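Local coordinates for heavy-metal chelation domain-containing protein (Pyrococcus horikoshii, PDB 3NPG) that is of unknown function but probably binds or chelates heavy-metal ions, at residues K135-L147 with T152-V165. Numbering follows the deposited sequence.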
ATOM      1  N   LYS A 135      29.426   3.969  10.709  1.00 42.62           N
ATOM      2  CA  LYS A 135      30.715   3.268  10.719  1.00 41.85           C
ATOM      3  C   LYS A 135      30.885   2.299   9.532  1.00 44.02           C
ATOM      4  O   LYS A 135      32.016   1.921   9.211  1.00 44.34           O
ATOM      5  CB  LYS A 135      30.923   2.533  12.053  1.00 44.01           C
ATOM      6  N   TYR A 136      29.767   1.885   8.892  1.00 38.21           N
ATOM      7  CA  TYR A 136      29.814   0.914   7.789  1.00 37.02           C
ATOM      8  C   TYR A 136      29.017   1.391   6.566  1.00 39.81           C
ATOM      9  O   TYR A 136      28.188   2.293   6.677  1.00 38.81           O
ATOM     10  CB  TYR A 136      29.280  -0.454   8.253  1.00 37.28           C
ATOM     11  CG  TYR A 136      29.970  -1.007   9.484  1.00 38.69           C
ATOM     12  CD1 TYR A 136      31.119  -1.780   9.374  1.00 40.95           C
ATOM     13  CD2 TYR A 136      29.422  -0.831  10.752  1.00 38.90           C
ATOM     14  CE1 TYR A 136      31.743  -2.312  10.500  1.00 41.72           C
ATOM     15  CE2 TYR A 136      30.038  -1.356  11.885  1.00 39.84           C
ATOM     16  CZ  TYR A 136      31.203  -2.093  11.756  1.00 48.88           C
ATOM     17  OH  TYR A 136      31.814  -2.620  12.869  1.00 52.73           O
ATOM     18  N   GLU A 137      29.249   0.751   5.404  1.00 36.24           N
ATOM     19  CA  GLU A 137      28.485   1.018   4.185  1.00 35.88           C
ATOM     20  C   GLU A 137      27.203   0.177   4.247  1.00 38.29           C
ATOM     21  O   GLU A 137      27.264  -1.049   4.155  1.00 37.24           O
ATOM     22  CB  GLU A 137      29.324   0.656   2.945  1.00 37.95           C
ATOM     23  CG  GLU A 137      28.733   1.125   1.628  1.00 48.45           C
ATOM     24  CD  GLU A 137      29.584   0.799   0.413  1.00 70.00           C
ATOM     25  OE1 GLU A 137      30.818   1.020   0.466  1.00 65.21           O
ATOM     26  OE2 GLU A 137      29.016   0.321  -0.596  1.00 61.31           O
ATOM     27  N   VAL A 138      26.066   0.824   4.525  1.00 34.53           N
ATOM     28  CA  VAL A 138      24.810   0.118   4.781  1.00 33.30           C
ATOM     29  C   VAL A 138      23.816   0.216   3.607  1.00 37.19           C
ATOM     30  O   VAL A 138      23.685   1.275   2.988  1.00 37.36           O
ATOM     31  CB  VAL A 138      24.175   0.581   6.130  1.00 36.50           C
ATOM     32  CG1 VAL A 138      22.849  -0.118   6.385  1.00 35.64           C
ATOM     33  CG2 VAL A 138      25.136   0.351   7.295  1.00 36.33           C
ATOM     34  N   TYR A 139      23.114  -0.907   3.312  1.00 32.74           N
ATOM     35  CA  TYR A 139      22.058  -0.974   2.297  1.00 32.00           C
ATOM     36  C   TYR A 139      20.792  -1.511   2.950  1.00 34.71           C
ATOM     37  O   TYR A 139      20.749  -2.685   3.328  1.00 33.71           O
ATOM     38  CB  TYR A 139      22.480  -1.881   1.120  1.00 33.25           C
ATOM     39  CG  TYR A 139      23.622  -1.321   0.301  1.00 35.28           C
ATOM     40  CD1 TYR A 139      24.948  -1.577   0.646  1.00 37.12           C
ATOM     41  CD2 TYR A 139      23.381  -0.560  -0.835  1.00 36.89           C
ATOM     42  CE1 TYR A 139      26.003  -1.055  -0.098  1.00 38.58           C
ATOM     43  CE2 TYR A 139      24.429  -0.040  -1.593  1.00 38.84           C
ATOM     44  CZ  TYR A 139      25.740  -0.287  -1.219  1.00 47.83           C
ATOM     45  OH  TYR A 139      26.776   0.225  -1.966  1.00 52.53           O
ATOM     46  N   VAL A 140      19.789  -0.634   3.168  1.00 30.94           N
ATOM     47  CA  VAL A 140      18.542  -1.022   3.848  1.00 29.62           C
ATOM     48  C   VAL A 140      17.453  -1.383   2.836  1.00 32.71           C
ATOM     49  O   VAL A 140      17.206  -0.624   1.901  1.00 32.91           O
ATOM     50  CB  VAL A 140      18.060   0.066   4.859  1.00 33.07           C
ATOM     51  CG1 VAL A 140      16.936  -0.470   5.742  1.00 32.26           C
ATOM     52  CG2 VAL A 140      19.215   0.565   5.716  1.00 32.81           C
ATOM     53  N   PHE A 141      16.803  -2.548   3.025  1.00 28.31           N
ATOM     54  CA  PHE A 141      15.733  -3.013   2.136  1.00 27.78           C
ATOM     55  C   PHE A 141      14.438  -3.174   2.901  1.00 29.72           C
ATOM     56  O   PHE A 141      14.404  -3.885   3.907  1.00 28.42           O
ATOM     57  CB  PHE A 141      16.124  -4.340   1.461  1.00 29.51           C
ATOM     58  CG  PHE A 141      17.455  -4.304   0.755  1.00 32.05           C
ATOM     59  CD1 PHE A 141      17.556  -3.843  -0.555  1.00 36.19           C
ATOM     60  CD2 PHE A 141      18.612  -4.739   1.392  1.00 34.47           C
ATOM     61  CE1 PHE A 141      18.790  -3.801  -1.204  1.00 37.65           C
ATOM     62  CE2 PHE A 141      19.847  -4.690   0.743  1.00 38.36           C
ATOM     63  CZ  PHE A 141      19.927  -4.223  -0.552  1.00 37.12           C
ATOM     64  N   GLU A 142      13.370  -2.517   2.443  1.00 26.22           N
ATOM     65  CA  GLU A 142      12.072  -2.618   3.103  1.00 26.06           C
ATOM     66  C   GLU A 142      10.957  -2.948   2.110  1.00 30.25           C
ATOM     67  O   GLU A 142      10.864  -2.333   1.046  1.00 29.89           O
ATOM     68  CB  GLU A 142      11.756  -1.335   3.906  1.00 27.55           C
ATOM     69  CG  GLU A 142      10.467  -1.410   4.719  1.00 37.52           C
ATOM     70  CD  GLU A 142      10.372  -2.576   5.690  1.00 52.98           C
ATOM     71  OE1 GLU A 142      11.142  -2.595   6.675  1.00 36.41           O
ATOM     72  OE2 GLU A 142       9.488  -3.440   5.494  1.00 47.92           O
ATOM     73  N   ARG A 143      10.128  -3.932   2.458  1.00 27.09           N
ATOM     74  CA  ARG A 143       9.022  -4.379   1.624  1.00 27.73           C
ATOM     75  C   ARG A 143       7.717  -3.602   1.967  1.00 35.31           C
ATOM     76  O   ARG A 143       6.964  -3.244   1.062  1.00 35.67           O
ATOM     77  CB  ARG A 143       8.823  -5.895   1.794  1.00 24.79           C
ATOM     78  CG  ARG A 143       7.856  -6.497   0.812  1.00 29.56           C
ATOM     79  CD  ARG A 143       7.908  -8.004   0.830  1.00 27.17           C
ATOM     80  NE  ARG A 143       6.689  -8.584   0.269  1.00 34.25           N
ATOM     81  CZ  ARG A 143       6.502  -8.827  -1.024  1.00 53.25           C
ATOM     82  NH1 ARG A 143       7.473  -8.591  -1.896  1.00 43.35           N
ATOM     83  NH2 ARG A 143       5.363  -9.352  -1.448  1.00 45.22           N
ATOM     84  N   ASN A 144       7.473  -3.337   3.277  1.00 33.66           N
ATOM     85  CA  ASN A 144       6.290  -2.594   3.742  1.00 34.79           C
ATOM     86  C   ASN A 144       6.465  -1.085   3.507  1.00 42.64           C
ATOM     87  O   ASN A 144       7.467  -0.510   3.931  1.00 42.49           O
ATOM     88  CB  ASN A 144       6.023  -2.883   5.232  1.00 34.20           C
ATOM     89  CG  ASN A 144       4.790  -2.198   5.796  1.00 60.77           C
ATOM     90  OD1 ASN A 144       3.846  -1.837   5.073  1.00 55.62           O
ATOM     91  ND2 ASN A 144       4.753  -2.049   7.109  1.00 54.62           N
HETATM   92  N   MSE A 145       5.480  -0.443   2.841  1.00 42.23           N
HETATM   93  CA  MSE A 145       5.551   0.996   2.524  1.00 43.72           C
HETATM   94  C   MSE A 145       5.497   1.885   3.773  1.00 47.63           C
HETATM   95  O   MSE A 145       6.021   2.998   3.754  1.00 47.46           O
HETATM   96  CB  MSE A 145       4.454   1.401   1.524  1.00 47.44           C
HETATM   97  CG  MSE A 145       4.685   0.854   0.110  1.00 55.63           C
HETATM   98 SE   MSE A 145       6.419   1.382  -0.669  0.75 64.69          SE
HETATM   99  CE  MSE A 145       5.815   2.936  -1.689  1.00 62.58           C
ATOM    100  N   LYS A 146       4.878   1.393   4.859  1.00 44.06           N
ATOM    101  CA  LYS A 146       4.768   2.153   6.110  1.00 44.26           C
ATOM    102  C   LYS A 146       6.161   2.416   6.741  1.00 47.89           C
ATOM    103  O   LYS A 146       6.409   3.508   7.261  1.00 47.39           O
ATOM    104  CB  LYS A 146       3.860   1.413   7.108  1.00 46.45           C
ATOM    105  CG  LYS A 146       3.263   2.327   8.169  1.00 57.83           C
ATOM    106  N   LEU A 147       7.063   1.410   6.673  1.00 44.12           N
ATOM    107  CA  LEU A 147       8.411   1.488   7.251  1.00 43.51           C
ATOM    108  C   LEU A 147       9.449   1.933   6.191  1.00 49.20           C
ATOM    109  O   LEU A 147      10.637   1.670   6.339  1.00 48.43           O
ATOM    110  CB  LEU A 147       8.809   0.116   7.852  1.00 42.42           C
ATOM    111  CG  LEU A 147       7.798  -0.518   8.822  1.00 45.81           C
ATOM    112  CD1 LEU A 147       8.045  -1.990   8.970  1.00 45.14           C
ATOM    113  CD2 LEU A 147       7.823   0.169  10.183  1.00 47.47           C
ATOM    114  N   THR A 152      15.908   3.686   2.005  1.00 38.77           N
ATOM    115  CA  THR A 152      15.595   2.260   1.918  1.00 37.27           C
ATOM    116  C   THR A 152      15.372   1.844   0.460  1.00 39.42           C
ATOM    117  O   THR A 152      14.654   2.525  -0.274  1.00 39.58           O
ATOM    118  CB  THR A 152      14.393   1.899   2.821  1.00 45.17           C
ATOM    119  OG1 THR A 152      13.257   2.646   2.408  1.00 47.93           O
ATOM    120  CG2 THR A 152      14.672   2.146   4.293  1.00 42.59           C
ATOM    121  N   TYR A 153      16.017   0.741   0.036  1.00 34.39           N
ATOM    122  CA  TYR A 153      15.883   0.206  -1.324  1.00 33.82           C
ATOM    123  C   TYR A 153      14.707  -0.763  -1.405  1.00 36.35           C
ATOM    124  O   TYR A 153      14.294  -1.316  -0.388  1.00 35.65           O
ATOM    125  CB  TYR A 153      17.180  -0.515  -1.750  1.00 34.79           C
ATOM    126  CG  TYR A 153      18.388   0.388  -1.813  1.00 37.22           C
ATOM    127  CD1 TYR A 153      18.744   1.025  -2.995  1.00 40.32           C
ATOM    128  CD2 TYR A 153      19.200   0.577  -0.699  1.00 37.77           C
ATOM    129  CE1 TYR A 153      19.856   1.863  -3.061  1.00 42.20           C
ATOM    130  CE2 TYR A 153      20.315   1.412  -0.751  1.00 39.36           C
ATOM    131  CZ  TYR A 153      20.638   2.057  -1.934  1.00 49.12           C
ATOM    132  OH  TYR A 153      21.738   2.878  -1.994  1.00 51.91           O
ATOM    133  N   SER A 154      14.193  -1.002  -2.618  1.00 32.62           N
ATOM    134  CA  SER A 154      13.127  -1.979  -2.836  1.00 32.10           C
ATOM    135  C   SER A 154      13.684  -3.390  -2.607  1.00 37.04           C
ATOM    136  O   SER A 154      14.872  -3.629  -2.863  1.00 36.76           O
ATOM    137  CB  SER A 154      12.577  -1.855  -4.254  1.00 35.53           C
ATOM    138  OG  SER A 154      11.564  -2.812  -4.507  1.00 43.81           O
ATOM    139  N   ASP A 155      12.844  -4.323  -2.111  1.00 33.80           N
ATOM    140  CA  ASP A 155      13.300  -5.690  -1.837  1.00 33.34           C
ATOM    141  C   ASP A 155      13.673  -6.454  -3.129  1.00 36.60           C
ATOM    142  O   ASP A 155      14.316  -7.504  -3.059  1.00 35.92           O
ATOM    143  CB  ASP A 155      12.271  -6.466  -1.000  1.00 35.19           C
ATOM    144  CG  ASP A 155      10.966  -6.740  -1.719  1.00 49.87           C
ATOM    145  OD1 ASP A 155      10.786  -7.876  -2.208  1.00 51.32           O
ATOM    146  OD2 ASP A 155      10.096  -5.855  -1.715  1.00 57.71           O
ATOM    147  N   THR A 156      13.323  -5.887  -4.309  1.00 33.24           N
ATOM    148  CA  THR A 156      13.666  -6.485  -5.610  1.00 33.27           C
ATOM    149  C   THR A 156      15.168  -6.331  -5.911  1.00 36.03           C
ATOM    150  O   THR A 156      15.708  -7.051  -6.757  1.00 35.16           O
ATOM    151  CB  THR A 156      12.794  -5.886  -6.734  1.00 40.22           C
ATOM    152  OG1 THR A 156      13.054  -4.488  -6.839  1.00 38.67           O
ATOM    153  CG2 THR A 156      11.312  -6.127  -6.511  1.00 38.87           C
ATOM    154  N   LEU A 157      15.841  -5.397  -5.198  1.00 32.12           N
ATOM    155  CA  LEU A 157      17.270  -5.132  -5.377  1.00 31.65           C
ATOM    156  C   LEU A 157      18.134  -5.999  -4.453  1.00 34.19           C
ATOM    157  O   LEU A 157      19.360  -5.999  -4.588  1.00 34.54           O
ATOM    158  CB  LEU A 157      17.583  -3.634  -5.164  1.00 31.71           C
ATOM    159  CG  LEU A 157      16.886  -2.654  -6.130  1.00 36.86           C
ATOM    160  CD1 LEU A 157      17.118  -1.218  -5.709  1.00 37.08           C
ATOM    161  CD2 LEU A 157      17.347  -2.874  -7.574  1.00 39.64           C
ATOM    162  N   GLU A 158      17.493  -6.760  -3.527  1.00 28.63           N
ATOM    163  CA  GLU A 158      18.207  -7.670  -2.621  1.00 27.24           C
ATOM    164  C   GLU A 158      18.969  -8.709  -3.422  1.00 32.32           C
ATOM    165  O   GLU A 158      20.165  -8.906  -3.200  1.00 33.15           O
ATOM    166  CB  GLU A 158      17.228  -8.371  -1.663  1.00 27.53           C
ATOM    167  CG  GLU A 158      16.606  -7.450  -0.629  1.00 33.69           C
ATOM    168  CD  GLU A 158      15.538  -8.095   0.234  1.00 45.44           C
ATOM    169  OE1 GLU A 158      15.366  -9.331   0.145  1.00 36.35           O
ATOM    170  OE2 GLU A 158      14.876  -7.366   1.003  1.00 43.40           O
ATOM    171  N   TYR A 159      18.294  -9.319  -4.419  1.00 28.34           N
ATOM    172  CA  TYR A 159      18.866 -10.356  -5.288  1.00 28.12           C
ATOM    173  C   TYR A 159      20.209  -9.918  -5.914  1.00 33.24           C
ATOM    174  O   TYR A 159      21.092 -10.753  -6.115  1.00 32.81           O
ATOM    175  CB  TYR A 159      17.855 -10.736  -6.391  1.00 28.71           C
ATOM    176  CG  TYR A 159      18.242 -11.966  -7.180  1.00 29.80           C
ATOM    177  CD1 TYR A 159      17.832 -13.234  -6.779  1.00 31.48           C
ATOM    178  CD2 TYR A 159      18.971 -11.860  -8.361  1.00 30.96           C
ATOM    179  CE1 TYR A 159      18.180 -14.372  -7.507  1.00 32.23           C
ATOM    180  CE2 TYR A 159      19.337 -12.992  -9.089  1.00 32.40           C
ATOM    181  CZ  TYR A 159      18.941 -14.248  -8.658  1.00 39.30           C
ATOM    182  OH  TYR A 159      19.297 -15.365  -9.371  1.00 40.26           O
ATOM    183  N   HIS A 160      20.365  -8.609  -6.192  1.00 30.45           N
ATOM    184  CA  HIS A 160      21.563  -8.083  -6.847  1.00 30.76           C
ATOM    185  C   HIS A 160      22.601  -7.511  -5.860  1.00 34.12           C
ATOM    186  O   HIS A 160      23.788  -7.487  -6.179  1.00 34.78           O
ATOM    187  CB  HIS A 160      21.182  -7.025  -7.892  1.00 31.96           C
ATOM    188  CG  HIS A 160      20.071  -7.452  -8.801  1.00 35.50           C
ATOM    189  ND1 HIS A 160      20.294  -8.314  -9.859  1.00 37.82           N
ATOM    190  CD2 HIS A 160      18.759  -7.116  -8.779  1.00 36.91           C
ATOM    191  CE1 HIS A 160      19.119  -8.473 -10.447  1.00 37.28           C
ATOM    192  NE2 HIS A 160      18.166  -7.771  -9.833  1.00 37.11           N
ATOM    193  N   ILE A 161      22.155  -7.023  -4.680  1.00 29.02           N
ATOM    194  CA  ILE A 161      23.066  -6.394  -3.705  1.00 28.18           C
ATOM    195  C   ILE A 161      23.616  -7.385  -2.652  1.00 31.72           C
ATOM    196  O   ILE A 161      24.785  -7.276  -2.269  1.00 32.05           O
ATOM    197  CB  ILE A 161      22.436  -5.112  -3.071  1.00 30.36           C
ATOM    198  CG1 ILE A 161      22.157  -4.043  -4.164  1.00 30.50           C
ATOM    199  CG2 ILE A 161      23.335  -4.538  -1.945  1.00 30.89           C
ATOM    200  CD1 ILE A 161      21.279  -2.895  -3.722  1.00 34.42           C
ATOM    201  N   LEU A 162      22.798  -8.392  -2.242  1.00 27.24           N
ATOM    202  CA  LEU A 162      23.222  -9.409  -1.257  1.00 26.78           C
ATOM    203  C   LEU A 162      24.563 -10.120  -1.617  1.00 30.69           C
ATOM    204  O   LEU A 162      25.385 -10.316  -0.725  1.00 30.26           O
ATOM    205  CB  LEU A 162      22.106 -10.448  -0.992  1.00 26.55           C
ATOM    206  CG  LEU A 162      20.890  -9.948  -0.195  1.00 30.40           C
ATOM    207  CD1 LEU A 162      19.761 -10.934  -0.267  1.00 30.43           C
ATOM    208  CD2 LEU A 162      21.252  -9.670   1.253  1.00 31.99           C
ATOM    209  N   PRO A 163      24.844 -10.449  -2.921  1.00 27.70           N
ATOM    210  CA  PRO A 163      26.131 -11.103  -3.241  1.00 28.28           C
ATOM    211  C   PRO A 163      27.356 -10.191  -3.059  1.00 32.80           C
ATOM    212  O   PRO A 163      28.488 -10.675  -3.128  1.00 32.91           O
ATOM    213  CB  PRO A 163      25.961 -11.519  -4.715  1.00 30.54           C
ATOM    214  CG  PRO A 163      24.495 -11.432  -4.984  1.00 34.32           C
ATOM    215  CD  PRO A 163      23.992 -10.342  -4.121  1.00 29.28           C
ATOM    216  N   GLU A 164      27.133  -8.874  -2.820  1.00 29.23           N
ATOM    217  CA  GLU A 164      28.225  -7.895  -2.695  1.00 29.98           C
ATOM    218  C   GLU A 164      28.537  -7.499  -1.233  1.00 34.78           C
ATOM    219  O   GLU A 164      29.540  -6.814  -0.986  1.00 35.49           O
ATOM    220  CB  GLU A 164      27.926  -6.633  -3.536  1.00 31.56           C
ATOM    221  CG  GLU A 164      27.653  -6.910  -5.010  1.00 41.62           C
ATOM    222  CD  GLU A 164      28.795  -7.540  -5.783  1.00 57.32           C
ATOM    223  OE1 GLU A 164      29.968  -7.263  -5.447  1.00 50.31           O
ATOM    224  OE2 GLU A 164      28.513  -8.273  -6.758  1.00 52.23           O
ATOM    225  N   VAL A 165      27.685  -7.918  -0.272  1.00 30.07           N
ATOM    226  CA  VAL A 165      27.844  -7.538   1.140  1.00 28.92           C
ATOM    227  C   VAL A 165      28.610  -8.592   1.968  1.00 33.28           C
ATOM    228  O   VAL A 165      28.551  -9.787   1.668  1.00 32.48           O
ATOM    229  CB  VAL A 165      26.496  -7.146   1.798  1.00 31.55           C
ATOM    230  CG1 VAL A 165      25.874  -5.953   1.087  1.00 31.05           C
ATOM    231  CG2 VAL A 165      25.530  -8.329   1.825  1.00 30.93           C
TER
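Phe141 reaches from strand 137-141 into the turn and short helix that follow Tyr153. Its CB sits 3.3 Å from Glu158 OE2. With CG anti to the carbonyl carbon (chi1 -53°), the ring is turned toward the helix, where Glu158 CG packs over one face as a CH-pi contact, 3.9 Å from the centroid. Further out, CD1 meets Tyr153 CB at 3.6 Å and, at the ring edge, the carbonyl oxygen of Ser154. CE1 touches Leu157 CB and Ile161 CD1, and CZ ends against CB and CD1 of Ile161. Trimming this ring to an alanine would probably open a gap between strand and helix, with Glu158 CG losing the face it covers and Ile161 keeping just its Tyr139 side. The backbones pair in parallel: Tyr153 N donates to Val140 O (2.6 Å), and Glu142 N to Tyr153 O (3.2 Å). These bonds add strand 152-153 beside 137-141 at one edge of the chain's mixed sheet, followed by 118-122, consistent with a Rossmann-like fold. Tyr139 continues the aromatic cluster: its CD2 comes within 3.6 Å of Tyr153 CE2, the two rings inclined at 37°, while Ile161 CG2 covers one of its faces. The Tyr139 hydroxyl donates to Glu137 OE2 (2.6 Å). At the other end of the contact, the extended Arg143 lays CG against Asp155 OD2 and forms a salt bridge whose NH1 to Asp155 OD1 hydrogen bond is weak (3.4 Å). Arg143 also pairs through NE with Glu54 and through NH2 with Asp155 of the second subunit, whose own Arg143 reaches back to this Asp155.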